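Local coordinates for protein Cfl (PDB 7A9J) that probably activates carboxylic acids such as coronafacic acid with ATP, as a ligase of the AMP-binding family, at residues L55-I60 and Y89-K94. The protein carries 1 engineered substitution. Numbering follows the deposited sequence.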
loop_
_atom_site.group_PDB
_atom_site.type_symbol
_atom_site.label_atom_id
_atom_site.label_comp_id
_atom_site.label_asym_id
_atom_site.label_seq_id
_atom_site.Cartn_x
_atom_site.Cartn_y
_atom_site.Cartn_z
ATOM N N LEU A 55 12.178 13.624 -22.093
ATOM C CA LEU A 55 13.556 13.959 -22.452
ATOM C C LEU A 55 14.527 13.476 -21.388
ATOM O O LEU A 55 15.564 12.907 -21.731
ATOM C CB LEU A 55 13.733 15.457 -22.665
ATOM C CG LEU A 55 12.970 15.993 -23.874
ATOM C CD1 LEU A 55 13.463 17.395 -24.077
ATOM C CD2 LEU A 55 13.257 15.175 -25.113
ATOM N N LEU A 56 14.180 13.652 -20.102
ATOM C CA LEU A 56 15.036 13.177 -19.003
ATOM C C LEU A 56 15.186 11.647 -19.026
ATOM O O LEU A 56 16.299 11.108 -18.893
ATOM C CB LEU A 56 14.443 13.614 -17.653
ATOM C CG LEU A 56 15.108 13.105 -16.367
ATOM C CD1 LEU A 56 16.578 13.575 -16.410
ATOM C CD2 LEU A 56 14.389 13.711 -15.175
ATOM N N ILE A 57 14.072 10.946 -19.252
ATOM C CA ILE A 57 14.093 9.487 -19.357
ATOM C C ILE A 57 15.031 9.054 -20.463
ATOM O O ILE A 57 15.822 8.103 -20.308
ATOM C CB ILE A 57 12.674 8.958 -19.634
ATOM C CG1 ILE A 57 11.867 9.047 -18.362
ATOM C CG2 ILE A 57 12.752 7.474 -20.057
ATOM C CD1 ILE A 57 10.347 9.073 -18.630
ATOM N N GLN A 58 14.947 9.734 -21.606
ATOM C CA GLN A 58 15.817 9.398 -22.727
ATOM C C GLN A 58 17.284 9.610 -22.387
ATOM O O GLN A 58 18.115 8.761 -22.750
ATOM C CB GLN A 58 15.428 10.189 -23.992
ATOM C CG GLN A 58 14.045 9.714 -24.492
ATOM C CD GLN A 58 13.559 10.565 -25.686
ATOM O OE1 GLN A 58 14.083 11.639 -25.968
ATOM N NE2 GLN A 58 12.547 10.075 -26.360
ATOM N N ARG A 59 17.631 10.745 -21.720
ATOM C CA ARG A 59 19.026 10.989 -21.343
ATOM C C ARG A 59 19.533 9.908 -20.369
ATOM O O ARG A 59 20.682 9.418 -20.521
ATOM C CB ARG A 59 19.193 12.381 -20.733
ATOM C CG ARG A 59 19.148 13.525 -21.755
ATOM C CD ARG A 59 19.680 14.821 -21.149
ATOM N NE ARG A 59 19.923 15.771 -22.241
ATOM C CZ ARG A 59 21.062 16.387 -22.503
ATOM N NH1 ARG A 59 21.106 17.223 -23.532
ATOM N NH2 ARG A 59 22.141 16.207 -21.746
ATOM N N ILE A 60 18.687 9.507 -19.415
ATOM C CA ILE A 60 19.104 8.479 -18.460
ATOM C C ILE A 60 19.351 7.171 -19.199
ATOM O O ILE A 60 20.401 6.533 -19.032
ATOM C CB ILE A 60 18.083 8.290 -17.320
ATOM C CG1 ILE A 60 17.923 9.557 -16.458
ATOM C CG2 ILE A 60 18.563 7.116 -16.413
ATOM C CD1 ILE A 60 16.531 9.585 -15.686
ATOM N N TYR A 89 12.848 4.724 -13.249
ATOM C CA TYR A 89 12.010 3.561 -13.557
ATOM C C TYR A 89 11.731 3.476 -15.058
ATOM O O TYR A 89 11.874 2.413 -15.664
ATOM C CB TYR A 89 10.656 3.629 -12.828
ATOM C CG TYR A 89 10.679 3.517 -11.365
ATOM C CD1 TYR A 89 11.645 2.745 -10.698
ATOM C CD2 TYR A 89 9.694 4.149 -10.622
ATOM C CE1 TYR A 89 11.591 2.585 -9.296
ATOM C CE2 TYR A 89 9.653 4.031 -9.226
ATOM C CZ TYR A 89 10.592 3.241 -8.572
ATOM O OH TYR A 89 10.562 3.083 -7.202
ATOM N N TYR A 90 11.318 4.589 -15.673
ATOM C CA TYR A 90 10.991 4.522 -17.084
ATOM C C TYR A 90 12.222 4.284 -17.958
ATOM O O TYR A 90 12.129 3.623 -19.016
ATOM C CB TYR A 90 10.352 5.822 -17.511
ATOM C CG TYR A 90 8.867 5.834 -17.203
ATOM C CD1 TYR A 90 8.007 4.912 -17.836
ATOM C CD2 TYR A 90 8.319 6.811 -16.384
ATOM C CE1 TYR A 90 6.604 4.968 -17.620
ATOM C CE2 TYR A 90 6.936 6.872 -16.168
ATOM C CZ TYR A 90 6.103 5.948 -16.809
ATOM O OH TYR A 90 4.748 6.012 -16.611
ATOM N N ALA A 91 13.372 4.835 -17.566
ATOM C CA ALA A 91 14.583 4.561 -18.342
ATOM C C ALA A 91 14.958 3.075 -18.309
ATOM O O ALA A 91 15.409 2.530 -19.342
ATOM C CB ALA A 91 15.756 5.443 -17.880
ATOM N N CYS A 92 14.812 2.420 -17.128
ATOM C CA CYS A 92 15.077 0.995 -17.017
ATOM C C CYS A 92 14.138 0.215 -17.917
ATOM O O CYS A 92 14.561 -0.668 -18.678
ATOM C CB CYS A 92 14.879 0.559 -15.560
ATOM S SG CYS A 92 16.212 1.176 -14.520
ATOM N N LEU A 93 12.858 0.590 -17.871
ATOM C CA LEU A 93 11.857 -0.049 -18.727
ATOM C C LEU A 93 12.174 0.134 -20.202
ATOM O O LEU A 93 12.018 -0.805 -20.998
ATOM C CB LEU A 93 10.476 0.545 -18.420
ATOM C CG LEU A 93 9.896 0.026 -17.071
ATOM C CD1 LEU A 93 8.693 0.894 -16.666
ATOM C CD2 LEU A 93 9.502 -1.427 -17.120
ATOM N N LYS A 94 12.574 1.357 -20.592
ATOM C CA LYS A 94 12.873 1.651 -21.977
ATOM C C LYS A 94 13.951 0.720 -22.518
ATOM O O LYS A 94 13.858 0.243 -23.654
ATOM C CB LYS A 94 13.337 3.120 -22.087
ATOM C CG LYS A 94 13.755 3.563 -23.476
ATOM C CD LYS A 94 14.052 5.094 -23.488
ATOM C CE LYS A 94 14.885 5.538 -24.743
ATOM N NZ LYS A 94 14.227 5.193 -26.042
HETATM O O HOH W 1 11.962 7.286 -26.459
#
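The ring of Y90 is met obliquely by I57: CD1 of I57 packs at 3.4 Å against CB of Y90 and also reaches the near side of the ring, 3.8 Å from CD2 of Y90. From there the phenol leads away from helix 50-66, and its flat ring packs with F28 of helix 24-34 and F247 of helix 240-251, linking the pair to both helices. In I57, chi1 of -75° sets CG1 beside the backbone N and CG2 anti to it; the first branch carries CD1 to Y90, while CG2 lies 3.7 Å from the backbone N of A91. A beta-branched isoleucine thus touches two successive residues at once. The methyl of A91 is small enough to rest directly on the opposite backbone, with CB of A91 3.6 Å from O of I57, and the same CB of A91 meets CG2 of I60 at 3.6 Å. With such a small residue at the crossing, the axes of segments 55-60 and 89-94 approach to 8.3 Å and cross at -57°. K94, extended through chi3, runs its methylenes past I57, and CE of K94 lies 4.3 Å from CG of Q58. Its chi4 of 58° then bends NZ toward the water it shares with NE2 of Q58; NZ also bonds the hydroxyl of Y171 and makes a long, weak ion pair with OD2 of D176. The contact therefore joins helices 50-66 and 83-95 through a hydrocarbon core, with the polar end of K94 held at the margin of that core by the water and Y171.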